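Local coordinates for protein glutaconate CoA-transferase subunit A (Acidaminococcus fermentans, PDB 1POI) that transfers the coenzyme A moiety from acetyl-CoA to (R)-2-hydroxyglutarate and related acids such as glutaconate, in the hydroxyglutarate pathway of glutamate degradation, at residues G17-L22 against T47-A52; T27-Y32 against S247-L252; A68-Y73 against E98-D103; P120-Q125 against P160-V165; A175-Q180 against T207-E212. One frame throughout, in Å; residues are numbered along the deposited sequence.

Interaction 1: residues G17-L22 against T47-A52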
# COMPACT_ATOMS: atom_id res chain seq x y z
N GLY A 17 40.66 -2.21 -18.08
CA GLY A 17 40.87 -0.86 -18.57
C GLY A 17 39.77 0.09 -18.09
O GLY A 17 40.05 1.20 -17.62
N ASP A 18 38.53 -0.38 -18.13
CA ASP A 18 37.36 0.39 -17.71
C ASP A 18 37.42 1.20 -16.43
O ASP A 18 38.05 0.81 -15.44
CB ASP A 18 36.18 -0.53 -17.57
CG ASP A 18 35.55 -0.83 -18.85
OD1 ASP A 18 35.63 0.02 -19.75
OD2 ASP A 18 34.95 -1.90 -18.97
N HIS A 19 36.74 2.34 -16.48
CA HIS A 19 36.59 3.23 -15.33
C HIS A 19 35.20 2.80 -14.89
O HIS A 19 34.22 3.06 -15.61
CB HIS A 19 36.49 4.69 -15.79
CG HIS A 19 36.24 5.66 -14.67
ND1 HIS A 19 35.06 5.70 -13.96
CD2 HIS A 19 37.03 6.64 -14.14
CE1 HIS A 19 35.13 6.66 -13.04
NE2 HIS A 19 36.32 7.24 -13.13
N ILE A 20 35.12 2.08 -13.77
CA ILE A 20 33.84 1.58 -13.26
C ILE A 20 33.37 2.36 -12.05
O ILE A 20 34.11 3.17 -11.47
CB ILE A 20 33.93 0.10 -12.76
CG1 ILE A 20 35.01 -0.03 -11.69
CG2 ILE A 20 34.15 -0.85 -13.91
CD1 ILE A 20 35.01 -1.36 -11.03
N ALA A 21 32.11 2.13 -11.70
CA ALA A 21 31.49 2.73 -10.52
C ALA A 21 30.54 1.67 -9.92
O ALA A 21 29.73 1.03 -10.63
CB ALA A 21 30.75 4.01 -10.89
N LEU A 22 30.72 1.41 -8.63
CA LEU A 22 29.91 0.42 -7.93
C LEU A 22 28.92 1.12 -7.02
O LEU A 22 29.28 2.08 -6.32
CB LEU A 22 30.81 -0.53 -7.13
CG LEU A 22 31.80 -1.38 -7.96
CD1 LEU A 22 32.90 -1.91 -7.09
CD2 LEU A 22 31.10 -2.52 -8.68
N THR A 47 39.76 1.30 -13.04
CA THR A 47 39.96 2.55 -12.30
C THR A 47 38.53 2.86 -11.84
O THR A 47 37.55 2.29 -12.37
CB THR A 47 40.55 3.71 -13.22
OG1 THR A 47 41.96 3.53 -13.41
CG2 THR A 47 40.39 5.07 -12.60
N GLY A 48 38.41 3.70 -10.82
CA GLY A 48 37.10 4.07 -10.36
C GLY A 48 37.13 4.91 -9.12
O GLY A 48 38.19 5.09 -8.49
N LEU A 49 35.99 5.51 -8.80
CA LEU A 49 35.89 6.29 -7.58
C LEU A 49 35.27 5.30 -6.59
O LEU A 49 34.32 4.55 -6.92
CB LEU A 49 34.96 7.49 -7.72
CG LEU A 49 34.84 8.42 -8.94
CD1 LEU A 49 34.36 9.74 -8.42
CD2 LEU A 49 36.14 8.60 -9.67
N GLY A 50 35.82 5.24 -5.39
CA GLY A 50 35.29 4.32 -4.40
C GLY A 50 33.95 4.72 -3.82
O GLY A 50 33.02 3.92 -3.81
N GLY A 51 33.82 5.99 -3.43
CA GLY A 51 32.60 6.45 -2.80
C GLY A 51 32.72 5.91 -1.39
O GLY A 51 33.84 5.80 -0.89
N ALA A 52 31.61 5.58 -0.74
CA ALA A 52 31.66 4.99 0.60
C ALA A 52 31.85 3.51 0.31
O ALA A 52 30.88 2.74 0.22
CB ALA A 52 30.38 5.24 1.34
O HOH W 1 32.40 2.72 -6.68
O HOH W 2 30.91 2.10 -3.61
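The first beta-alpha-beta unit of the parallel sheet brings His19 and Ile20 of strand 19-22 against Thr47, Gly48 and Leu49 of strand 46-49. Thr47 is gripped through both of its backbone polar groups: its N donates to Asp18 O (3.0 Å), and its O accepts from Ile20 N at 2.8 Å. The same carbonyl oxygen also receives a CA-H...O contact from His19 CA. Beside these bonds the imidazole of His19 does most of the side-chain touching. With CG anti to the backbone N (chi1 176°), the ring reaches across to the neighbouring strand, where Gly48 CA sits over one face, 4.3 Å from the ring centroid, as a CH-pi contact. Leu49 CD2 comes up at the ring edge, 3.7 Å from His19 NE2, while Thr47 CG2 approaches CD2 of the same ring obliquely. On the other face of the sheet Ile20 CG1 lies 3.5 Å from Thr47 O. Helix 32-40 forms the crossover between the two strands; segments 19-22 and 47-49 run parallel, their axes 38° apart. That divergence opens the pairing toward the C-terminal ends, where direct bonds give way to water: one molecule accepts from Leu22 N (2.9 Å) and lies within bonding range of Leu49 O, and a second lies between Gly50 O and Leu22 O. Helix 55-62, through Trp57, packs on Ile20, whereas helix 102-114 packs on Leu49 with Ile105, Met108 and Trp109. Asp18 turns its carboxylate back to His15 N, and its side chain lies about 8 Å from a bound copper ion.

Interaction 2: residues T27-Y32 against S247-L252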
# COMPACT_ATOMS: atom_id res chain seq x y z
N THR A 27 28.27 -1.20 4.03
CA THR A 27 27.63 -2.51 4.23
C THR A 27 26.15 -2.46 3.86
O THR A 27 25.39 -3.34 4.27
CB THR A 27 27.72 -3.02 5.67
OG1 THR A 27 27.00 -2.13 6.54
CG2 THR A 27 29.15 -3.12 6.12
N ASP A 28 25.75 -1.45 3.10
CA ASP A 28 24.35 -1.32 2.67
C ASP A 28 24.23 -1.34 1.14
O ASP A 28 24.83 -0.50 0.46
CB ASP A 28 23.73 -0.04 3.28
CG ASP A 28 22.19 0.04 3.08
OD1 ASP A 28 21.60 -0.77 2.32
OD2 ASP A 28 21.57 0.93 3.71
N ARG A 29 23.46 -2.29 0.62
CA ARG A 29 23.21 -2.44 -0.82
C ARG A 29 24.39 -2.38 -1.81
O ARG A 29 24.33 -1.64 -2.79
CB ARG A 29 22.08 -1.49 -1.25
CG ARG A 29 21.00 -2.18 -2.15
CD ARG A 29 19.96 -1.20 -2.69
NE ARG A 29 20.61 -0.07 -3.34
CZ ARG A 29 20.66 1.16 -2.83
NH1 ARG A 29 20.07 1.40 -1.67
NH2 ARG A 29 21.45 2.09 -3.34
N LYS A 30 25.43 -3.17 -1.57
CA LYS A 30 26.60 -3.26 -2.45
C LYS A 30 26.39 -4.37 -3.51
O LYS A 30 25.86 -5.45 -3.22
CB LYS A 30 27.83 -3.61 -1.61
CG LYS A 30 28.93 -2.59 -1.63
CD LYS A 30 28.60 -1.41 -0.78
CE LYS A 30 29.68 -0.38 -0.89
NZ LYS A 30 29.81 0.06 -2.32
N PRO A 31 26.84 -4.16 -4.76
CA PRO A 31 26.62 -5.24 -5.73
C PRO A 31 27.65 -6.39 -5.64
O PRO A 31 28.54 -6.53 -6.49
CB PRO A 31 26.70 -4.49 -7.06
CG PRO A 31 27.77 -3.46 -6.76
CD PRO A 31 27.37 -2.94 -5.41
N TYR A 32 27.48 -7.25 -4.63
CA TYR A 32 28.40 -8.38 -4.41
C TYR A 32 28.38 -9.51 -5.44
O TYR A 32 29.43 -9.92 -5.91
CB TYR A 32 28.25 -8.95 -3.00
CG TYR A 32 29.08 -8.21 -1.98
CD1 TYR A 32 30.43 -8.43 -1.89
CD2 TYR A 32 28.52 -7.24 -1.16
CE1 TYR A 32 31.21 -7.70 -1.02
CE2 TYR A 32 29.29 -6.52 -0.29
CZ TYR A 32 30.64 -6.75 -0.24
OH TYR A 32 31.45 -6.00 0.58
N SER A 247 25.80 -7.60 2.48
CA SER A 247 25.34 -6.28 2.88
C SER A 247 23.83 -6.19 2.91
O SER A 247 23.13 -7.06 2.35
CB SER A 247 25.94 -5.21 1.97
OG SER A 247 25.42 -5.31 0.67
N GLN A 248 23.32 -5.17 3.61
CA GLN A 248 21.88 -4.93 3.76
C GLN A 248 21.22 -4.67 2.41
O GLN A 248 21.88 -4.46 1.40
CB GLN A 248 21.60 -3.74 4.68
CG GLN A 248 22.40 -3.77 5.93
CD GLN A 248 22.05 -2.68 6.87
OE1 GLN A 248 22.63 -1.59 6.82
NE2 GLN A 248 21.11 -2.95 7.76
N CYS A 249 19.90 -4.67 2.41
CA CYS A 249 19.16 -4.39 1.23
C CYS A 249 17.78 -4.12 1.76
O CYS A 249 16.99 -5.05 2.03
CB CYS A 249 19.19 -5.58 0.30
SG CYS A 249 18.18 -5.36 -1.15
N TYR A 250 17.56 -2.83 2.00
CA TYR A 250 16.33 -2.27 2.53
C TYR A 250 15.04 -3.02 2.22
O TYR A 250 14.72 -3.28 1.06
CB TYR A 250 16.22 -0.82 2.07
CG TYR A 250 15.09 -0.05 2.71
CD1 TYR A 250 13.79 -0.13 2.20
CD2 TYR A 250 15.30 0.72 3.86
CE1 TYR A 250 12.75 0.51 2.82
CE2 TYR A 250 14.24 1.38 4.48
CZ TYR A 250 12.98 1.26 3.95
OH TYR A 250 11.90 1.87 4.57
N GLY A 251 14.31 -3.37 3.27
CA GLY A 251 13.03 -4.03 3.11
C GLY A 251 13.11 -5.49 2.76
O GLY A 251 12.08 -6.16 2.64
N LEU A 252 14.32 -5.99 2.57
CA LEU A 252 14.48 -7.39 2.24
C LEU A 252 15.30 -8.18 3.25
O LEU A 252 14.84 -9.20 3.77
CB LEU A 252 15.04 -7.55 0.84
CG LEU A 252 14.02 -7.25 -0.26
CD1 LEU A 252 14.67 -7.36 -1.61
CD2 LEU A 252 12.85 -8.19 -0.18
O HOH W 3 24.92 -0.45 6.64
O HOH W 4 19.34 -0.57 1.28
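Backbone bonds on both sides of Asp28 tie two irregular segments together: Gln248 N donates to Thr27 O and Arg29 N to Gln248 O, each at 2.8 Å, the second from above the carbonyl plane. Ser247 points its CB at Thr27 O, and OG accepts from Lys30 N at 3.1 Å in a nearly straight bond (167°). The same OG is bonded to Ala244 O and lies at the edge of the Tyr32 ring. Asp28 and Gln248 stand nearly perpendicular, carboxylate and amide planes 52° apart, with Asp28 OD1 3.8 Å from Gln248 CB. A water donates to Asp28 OD1 (2.5 Å) and accepts from Tyr250 N; another joins Thr27 OG1 to Gln248 OE1. Replacing Asp28 with an alanine would probably leave the first water without its carboxylate acceptor and Tyr250 N more loosely tethered. Gln248 NE2 reaches an acidic side chain of a different protein's chain, Arg29 bonds to Gly193 O and forms a salt bridge with Asp197, and Lys30 forms one with Asp56. The arrangement is a single backbone bridge between loops that follow strands 19-22 and 236-239, with Pro31 at the centre of an inverse gamma turn and at the N-cap of helix 32-40.

Interaction 3: residues A68-Y73 against E98-D103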
# COMPACT_ATOMS: atom_id res chain seq x y z
N ALA A 68 44.22 2.37 -10.74
CA ALA A 68 44.18 3.61 -9.98
C ALA A 68 42.85 3.59 -9.25
O ALA A 68 41.82 3.16 -9.81
CB ALA A 68 44.25 4.79 -10.92
N TYR A 69 42.86 4.06 -8.01
CA TYR A 69 41.67 4.06 -7.17
C TYR A 69 41.49 5.47 -6.60
O TYR A 69 42.43 6.03 -6.02
CB TYR A 69 41.90 3.04 -6.05
CG TYR A 69 40.82 2.94 -5.01
CD1 TYR A 69 39.52 2.54 -5.33
CD2 TYR A 69 41.12 3.23 -3.67
CE1 TYR A 69 38.54 2.42 -4.34
CE2 TYR A 69 40.16 3.11 -2.68
CZ TYR A 69 38.88 2.71 -3.01
OH TYR A 69 37.96 2.58 -2.00
N ILE A 70 40.30 6.05 -6.83
CA ILE A 70 39.99 7.40 -6.36
C ILE A 70 39.27 7.19 -5.03
O ILE A 70 38.15 6.68 -4.98
CB ILE A 70 39.12 8.23 -7.41
CG1 ILE A 70 39.65 8.05 -8.85
CG2 ILE A 70 39.14 9.72 -7.06
CD1 ILE A 70 41.12 8.38 -9.05
N ASN A 71 39.88 7.68 -3.96
CA ASN A 71 39.38 7.41 -2.63
C ASN A 71 38.91 8.52 -1.69
O ASN A 71 39.52 9.62 -1.61
CB ASN A 71 40.46 6.61 -1.91
CG ASN A 71 40.00 6.03 -0.62
OD1 ASN A 71 39.25 5.05 -0.61
ND2 ASN A 71 40.42 6.64 0.49
N CYS A 72 37.88 8.18 -0.92
CA CYS A 72 37.31 9.07 0.10
C CYS A 72 37.17 8.34 1.44
O CYS A 72 37.47 8.91 2.49
CB CYS A 72 35.98 9.69 -0.33
SG CYS A 72 34.60 8.56 -0.60
N TYR A 73 36.82 7.05 1.38
CA TYR A 73 36.62 6.22 2.57
C TYR A 73 36.49 4.74 2.17
O TYR A 73 35.72 4.41 1.25
CB TYR A 73 35.34 6.69 3.29
CG TYR A 73 34.86 5.83 4.43
CD1 TYR A 73 34.02 4.74 4.20
CD2 TYR A 73 35.30 6.07 5.73
CE1 TYR A 73 33.61 3.90 5.23
CE2 TYR A 73 34.90 5.24 6.78
CZ TYR A 73 34.06 4.15 6.52
OH TYR A 73 33.71 3.31 7.56
N GLU A 98 44.32 8.11 -5.24
CA GLU A 98 44.09 9.53 -4.96
C GLU A 98 43.06 9.65 -3.84
O GLU A 98 42.19 8.80 -3.68
CB GLU A 98 43.58 10.25 -6.22
CG GLU A 98 43.59 11.76 -6.13
CD GLU A 98 44.92 12.33 -5.64
OE1 GLU A 98 45.14 12.38 -4.42
OE2 GLU A 98 45.75 12.76 -6.47
N ASP A 99 43.17 10.71 -3.05
CA ASP A 99 42.25 10.98 -1.97
C ASP A 99 41.50 12.28 -2.21
O ASP A 99 42.13 13.33 -2.40
CB ASP A 99 42.99 11.20 -0.65
CG ASP A 99 43.17 9.95 0.14
OD1 ASP A 99 42.20 9.14 0.25
OD2 ASP A 99 44.28 9.80 0.67
N TYR A 100 40.18 12.20 -2.18
CA TYR A 100 39.31 13.36 -2.28
C TYR A 100 38.39 13.20 -1.06
O TYR A 100 38.27 12.10 -0.50
CB TYR A 100 38.42 13.33 -3.55
CG TYR A 100 39.09 13.72 -4.86
CD1 TYR A 100 39.51 15.03 -5.10
CD2 TYR A 100 39.28 12.78 -5.86
CE1 TYR A 100 40.11 15.39 -6.31
CE2 TYR A 100 39.87 13.14 -7.07
CZ TYR A 100 40.29 14.44 -7.28
OH TYR A 100 40.89 14.75 -8.48
N SER A 101 37.78 14.29 -0.63
CA SER A 101 36.84 14.27 0.48
C SER A 101 35.64 13.52 -0.10
O SER A 101 35.40 13.58 -1.31
CB SER A 101 36.41 15.69 0.81
OG SER A 101 35.27 16.05 0.03
N GLN A 102 34.86 12.85 0.74
CA GLN A 102 33.69 12.09 0.28
C GLN A 102 32.63 12.97 -0.38
O GLN A 102 31.96 12.56 -1.34
CB GLN A 102 33.08 11.35 1.45
CG GLN A 102 31.94 10.44 1.10
CD GLN A 102 31.55 9.59 2.29
OE1 GLN A 102 32.28 8.70 2.69
NE2 GLN A 102 30.38 9.87 2.85
N ASP A 103 32.49 14.18 0.13
CA ASP A 103 31.51 15.14 -0.38
C ASP A 103 31.78 15.37 -1.85
O ASP A 103 30.89 15.19 -2.70
CB ASP A 103 31.64 16.43 0.42
CG ASP A 103 31.73 16.17 1.91
OD1 ASP A 103 30.96 15.31 2.40
OD2 ASP A 103 32.59 16.78 2.58
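Asn71 of strand 66-71 runs beside Asp99 of strand 96-99, the side chains heading in the same direction. Its CB lies 3.3 Å from Glu98 O; CG is turned to the far side from the backbone N (chi1 -169°), which brings the amide alongside the Asp99 carboxylate; and ND2 donates to Asp99 OD1 at 3.1 Å. That bond is almost straight (177°) and in the amide plane of Asn71, though the flat groups are turned 58° apart. ND2 bonds also to the backbone of another protein's chain. The backbone of Asn71 is held too: N donates to Glu98 O and O accepts from Tyr100 N (2.7 Å). Asp99 OD2 turns to basic and aromatic side chains of that chain; a leucine here would probably leave the basic group without this counter-charge and Asn71 ND2 without this acceptor. On the face of Ile70 and Glu98, Ile70 CG2 meets the Tyr100 ring at its edge. Cys72 SG packs on Gln102 CG (3.7 Å). Glu98 accepts from Gly134 N and salt-bridges Lys150 and Arg140. Strand 96-99 is outermost in this chain's parallel sheet; strand 66-71 lies between it and 46-49, and Ile105 of helix 102-114 packs on Ile70, Cys72 and Tyr100.

Interaction 4: residues P120-Q125 against P160-V165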
# COMPACT_ATOMS: atom_id res chain seq x y z
N PRO A 120 32.85 23.04 -9.63
CA PRO A 120 33.51 24.03 -8.76
C PRO A 120 32.93 23.89 -7.33
O PRO A 120 31.71 23.87 -7.13
CB PRO A 120 33.13 25.37 -9.40
CG PRO A 120 31.69 25.14 -9.89
CD PRO A 120 31.66 23.62 -10.30
N VAL A 121 33.80 23.71 -6.34
CA VAL A 121 33.34 23.57 -4.98
C VAL A 121 34.18 24.41 -4.07
O VAL A 121 35.35 24.66 -4.34
CB VAL A 121 33.43 22.09 -4.45
CG1 VAL A 121 32.48 21.18 -5.21
CG2 VAL A 121 34.85 21.57 -4.51
N THR A 122 33.58 24.87 -2.98
CA THR A 122 34.33 25.65 -2.01
C THR A 122 34.77 24.68 -0.87
O THR A 122 34.78 25.04 0.31
CB THR A 122 33.45 26.77 -1.47
OG1 THR A 122 32.08 26.50 -1.80
CG2 THR A 122 33.87 28.10 -2.06
N LEU A 123 35.19 23.47 -1.25
CA LEU A 123 35.58 22.44 -0.28
C LEU A 123 36.98 21.92 -0.57
O LEU A 123 37.45 22.01 -1.69
CB LEU A 123 34.59 21.25 -0.35
CG LEU A 123 33.13 21.45 0.06
CD1 LEU A 123 32.29 20.28 -0.37
CD2 LEU A 123 33.02 21.68 1.55
N MET A 124 37.59 21.32 0.44
CA MET A 124 38.93 20.73 0.36
C MET A 124 40.10 21.70 0.49
O MET A 124 41.23 21.27 0.71
CB MET A 124 39.10 19.88 -0.90
CG MET A 124 38.15 18.71 -0.98
SD MET A 124 38.41 17.64 -2.42
CE MET A 124 39.61 18.57 -3.29
N GLN A 125 39.82 23.00 0.42
CA GLN A 125 40.89 24.00 0.52
C GLN A 125 41.45 24.11 1.93
O GLN A 125 40.77 23.77 2.90
CB GLN A 125 40.40 25.39 0.06
CG GLN A 125 39.40 26.09 0.97
CD GLN A 125 37.96 25.67 0.73
OE1 GLN A 125 37.69 24.71 0.02
NE2 GLN A 125 37.02 26.41 1.31
N PRO A 160 35.10 38.39 -6.79
CA PRO A 160 36.50 38.77 -6.93
C PRO A 160 37.32 38.59 -5.64
O PRO A 160 36.79 38.72 -4.52
CB PRO A 160 36.42 40.24 -7.37
CG PRO A 160 35.04 40.67 -6.91
CD PRO A 160 34.21 39.47 -7.24
N GLY A 161 38.60 38.25 -5.82
CA GLY A 161 39.49 38.02 -4.69
C GLY A 161 39.26 36.63 -4.11
O GLY A 161 40.06 36.14 -3.33
N GLU A 162 38.15 36.00 -4.50
CA GLU A 162 37.81 34.68 -4.03
C GLU A 162 38.04 33.63 -5.13
O GLU A 162 37.77 33.87 -6.31
CB GLU A 162 36.35 34.64 -3.55
CG GLU A 162 35.81 33.21 -3.37
CD GLU A 162 34.41 33.12 -2.76
OE1 GLU A 162 34.15 33.82 -1.75
OE2 GLU A 162 33.59 32.33 -3.27
N LYS A 163 38.59 32.49 -4.71
CA LYS A 163 38.86 31.36 -5.61
C LYS A 163 38.16 30.12 -5.07
O LYS A 163 37.88 30.01 -3.86
CB LYS A 163 40.37 31.09 -5.73
CG LYS A 163 41.21 32.31 -6.13
CD LYS A 163 42.51 31.92 -6.83
CE LYS A 163 42.26 31.44 -8.26
NZ LYS A 163 43.48 31.38 -9.12
N VAL A 164 37.84 29.20 -5.98
CA VAL A 164 37.18 27.95 -5.66
C VAL A 164 38.07 26.81 -6.22
O VAL A 164 39.02 27.05 -6.96
CB VAL A 164 35.72 27.88 -6.26
CG1 VAL A 164 35.06 29.25 -6.23
CG2 VAL A 164 35.71 27.31 -7.68
N VAL A 165 37.75 25.57 -5.85
CA VAL A 165 38.49 24.41 -6.30
C VAL A 165 37.68 23.80 -7.42
O VAL A 165 36.49 23.52 -7.24
CB VAL A 165 38.65 23.39 -5.14
CG1 VAL A 165 39.27 22.08 -5.63
CG2 VAL A 165 39.50 23.99 -4.04
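Val121 and Val165 form the tight centre of this contact, an antiparallel hydrogen-bonded pair. Val121 N donates to Val165 O at 2.8 Å and Val165 N returns a bond to Val121 O at 3.0 Å, both nearly along the carbonyl axes of their acceptors. Val165 is enclosed from several directions. Its CB lies 4.3 Å from Val121 CG2, its CG2 branch meets Leu123 O at 3.7 Å, and CG1 meets the methyl end of Met124 at CE. Pro120 adds a second patch through its CB, 3.7 Å from Val164 CG2, while its CA makes a CA-H...O contact with Val165 O. On the side of Thr122 and Glu162, both partly exposed where the valines are buried, the packing thins. Thr122 CG2 stands 4.4 Å from Glu162 OE2, and Glu162 directs its carboxylate to Lys159 and Asn156, while Thr122 OG1 bonds to an aromatic side chain of a different protein's chain. Within the segment 120-125, Gln125 folds back so that NE2 donates to Thr122 O at 2.8 Å, from above the carbonyl plane; the same amide also bonds to the backbone of that other chain. Pro120 packs on Pro120 of a second copy of this protein. Strand 162-168 is the middle of a small antiparallel sheet, between 118-121 and 152-156, with Ile154 packing on Val164; Met124 reaches back to Val104 of helix 102-114.

Interaction 5: residues A175-Q180 against T207-E212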
# COMPACT_ATOMS: atom_id res chain seq x y z
N ALA A 175 28.58 1.12 -14.90
CA ALA A 175 28.01 1.37 -13.59
C ALA A 175 27.33 0.07 -13.19
O ALA A 175 26.60 -0.54 -14.02
CB ALA A 175 27.02 2.46 -13.66
N ILE A 176 27.62 -0.42 -11.98
CA ILE A 176 27.00 -1.66 -11.50
C ILE A 176 26.29 -1.36 -10.19
O ILE A 176 26.93 -0.86 -9.24
CB ILE A 176 28.03 -2.79 -11.32
CG1 ILE A 176 28.70 -3.10 -12.67
CG2 ILE A 176 27.33 -4.05 -10.80
CD1 ILE A 176 30.03 -3.79 -12.60
N ILE A 177 24.97 -1.57 -10.17
CA ILE A 177 24.14 -1.32 -8.99
C ILE A 177 23.16 -2.48 -8.67
O ILE A 177 22.73 -3.23 -9.56
CB ILE A 177 23.33 0.02 -9.11
CG1 ILE A 177 22.18 -0.12 -10.10
CG2 ILE A 177 24.24 1.18 -9.49
CD1 ILE A 177 21.49 1.20 -10.37
N HIS A 178 22.80 -2.62 -7.39
CA HIS A 178 21.89 -3.68 -6.99
C HIS A 178 20.54 -3.12 -6.52
O HIS A 178 20.49 -2.29 -5.63
CB HIS A 178 22.51 -4.54 -5.89
CG HIS A 178 21.71 -5.75 -5.57
ND1 HIS A 178 21.61 -6.81 -6.43
CD2 HIS A 178 20.85 -6.01 -4.56
CE1 HIS A 178 20.70 -7.66 -5.99
NE2 HIS A 178 20.23 -7.19 -4.85
N ALA A 179 19.44 -3.60 -7.08
CA ALA A 179 18.15 -3.08 -6.70
C ALA A 179 17.16 -4.19 -6.35
O ALA A 179 17.40 -5.36 -6.68
CB ALA A 179 17.62 -2.25 -7.83
N GLN A 180 16.04 -3.83 -5.73
CA GLN A 180 15.05 -4.83 -5.33
C GLN A 180 14.17 -5.34 -6.45
O GLN A 180 13.78 -6.50 -6.43
CB GLN A 180 14.19 -4.34 -4.18
CG GLN A 180 14.96 -4.13 -2.89
CD GLN A 180 15.63 -2.80 -2.88
OE1 GLN A 180 15.66 -2.11 -3.89
NE2 GLN A 180 16.09 -2.38 -1.73
N THR A 207 25.32 0.37 -18.28
CA THR A 207 24.83 0.13 -16.92
C THR A 207 24.31 -1.28 -16.70
O THR A 207 23.48 -1.77 -17.48
CB THR A 207 23.71 1.12 -16.49
OG1 THR A 207 24.25 2.44 -16.39
CG2 THR A 207 23.16 0.73 -15.11
N ILE A 208 24.82 -1.92 -15.66
CA ILE A 208 24.36 -3.28 -15.32
C ILE A 208 23.61 -3.23 -13.99
O ILE A 208 24.11 -2.66 -12.99
CB ILE A 208 25.53 -4.30 -15.22
CG1 ILE A 208 26.35 -4.29 -16.53
CG2 ILE A 208 24.96 -5.72 -15.01
CD1 ILE A 208 27.74 -4.81 -16.38
N VAL A 209 22.40 -3.78 -14.00
CA VAL A 209 21.58 -3.78 -12.80
C VAL A 209 21.29 -5.20 -12.28
O VAL A 209 20.67 -6.02 -12.97
CB VAL A 209 20.23 -3.00 -13.04
CG1 VAL A 209 19.40 -3.70 -14.10
CG2 VAL A 209 19.41 -2.88 -11.75
N THR A 210 21.82 -5.55 -11.11
CA THR A 210 21.50 -6.87 -10.53
C THR A 210 20.28 -6.59 -9.64
O THR A 210 20.27 -5.58 -8.91
CB THR A 210 22.63 -7.48 -9.70
OG1 THR A 210 23.14 -6.51 -8.79
CG2 THR A 210 23.75 -7.99 -10.59
N CYS A 211 19.26 -7.44 -9.72
CA CYS A 211 18.05 -7.24 -8.95
C CYS A 211 17.52 -8.50 -8.24
O CYS A 211 17.71 -9.62 -8.70
CB CYS A 211 17.00 -6.68 -9.87
SG CYS A 211 16.48 -7.88 -11.04
N GLU A 212 16.84 -8.31 -7.11
CA GLU A 212 16.28 -9.41 -6.32
C GLU A 212 15.17 -10.07 -7.08
O GLU A 212 14.92 -11.26 -6.92
CB GLU A 212 15.72 -8.86 -5.02
CG GLU A 212 16.74 -8.20 -4.14
CD GLU A 212 17.64 -9.20 -3.46
OE1 GLU A 212 17.28 -10.38 -3.41
OE2 GLU A 212 18.70 -8.80 -2.95
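His178 and Glu212 meet almost perpendicularly, the imidazole and carboxylate planes 89° apart. His178 NE2 donates to Glu212 OE2 at 2.9 Å; the oxygen lies near the ring plane, but the ring nitrogen approaches it from above the carboxylate plane. At the other nitrogen, ND1 is hydrogen-bonded to Thr210 OG1 at 2.8 Å, also at the ring edge, and these two side chains likewise stand nearly square to each other. The ring is thus held at both nitrogens, which fixes its rotation about CB-CG. Its place follows from the first torsion, with CG swung away from the backbone N (chi1 -172°), leaning it over the neighbouring strand. Glu212, bent at chi2, curls up to meet it, and its OE2 takes a further bond from Tyr253 while OE1 accepts from Tyr242 N. On the same face Ile176 and Ile208 run next to each other in the same direction, with CG1 of Ile176 4.2 Å from CD1 of Ile208. The opposite face is apolar around Val209, whose CG2 lies 4.2 Å from Ile177 CG1 and also reaches Ala179 CB. The backbone ladder runs regularly from Ile208 N on Ala175 O (2.8 Å) to Glu212 N on Ala179 O (3.0 Å). Helix 197-203 connects the two strands and packs on Ala175 and Ile177, making a beta-alpha-beta crossover in the parallel sheet of this Rossmann-like CoA-transferase fold.

Interactions 1, 3 and 5 are rungs of one parallel sheet, ordered 96-99, 66-71, 46-49, 19-22, 174-179, 206-211 and, at the edge, 236-239; they make up the core of the fold. Centres of interactions 1 and 3 lie about 10 Å apart, those of 1 and 5 about 15 Å. Interactions 1, 3, 4 and 5 follow in series along the chain. Interaction 2 joins early and late loops, after strand 19-22 and between strand 236-239 and helix 257-266; its segments alternate with those of interaction 1, touching it at Lys30 and Ala52, and enclose the others. Interaction 4 stands apart in the small antiparallel sheet, centred about 36 Å from interaction 5, meeting interaction 3 through Met124 and Tyr100.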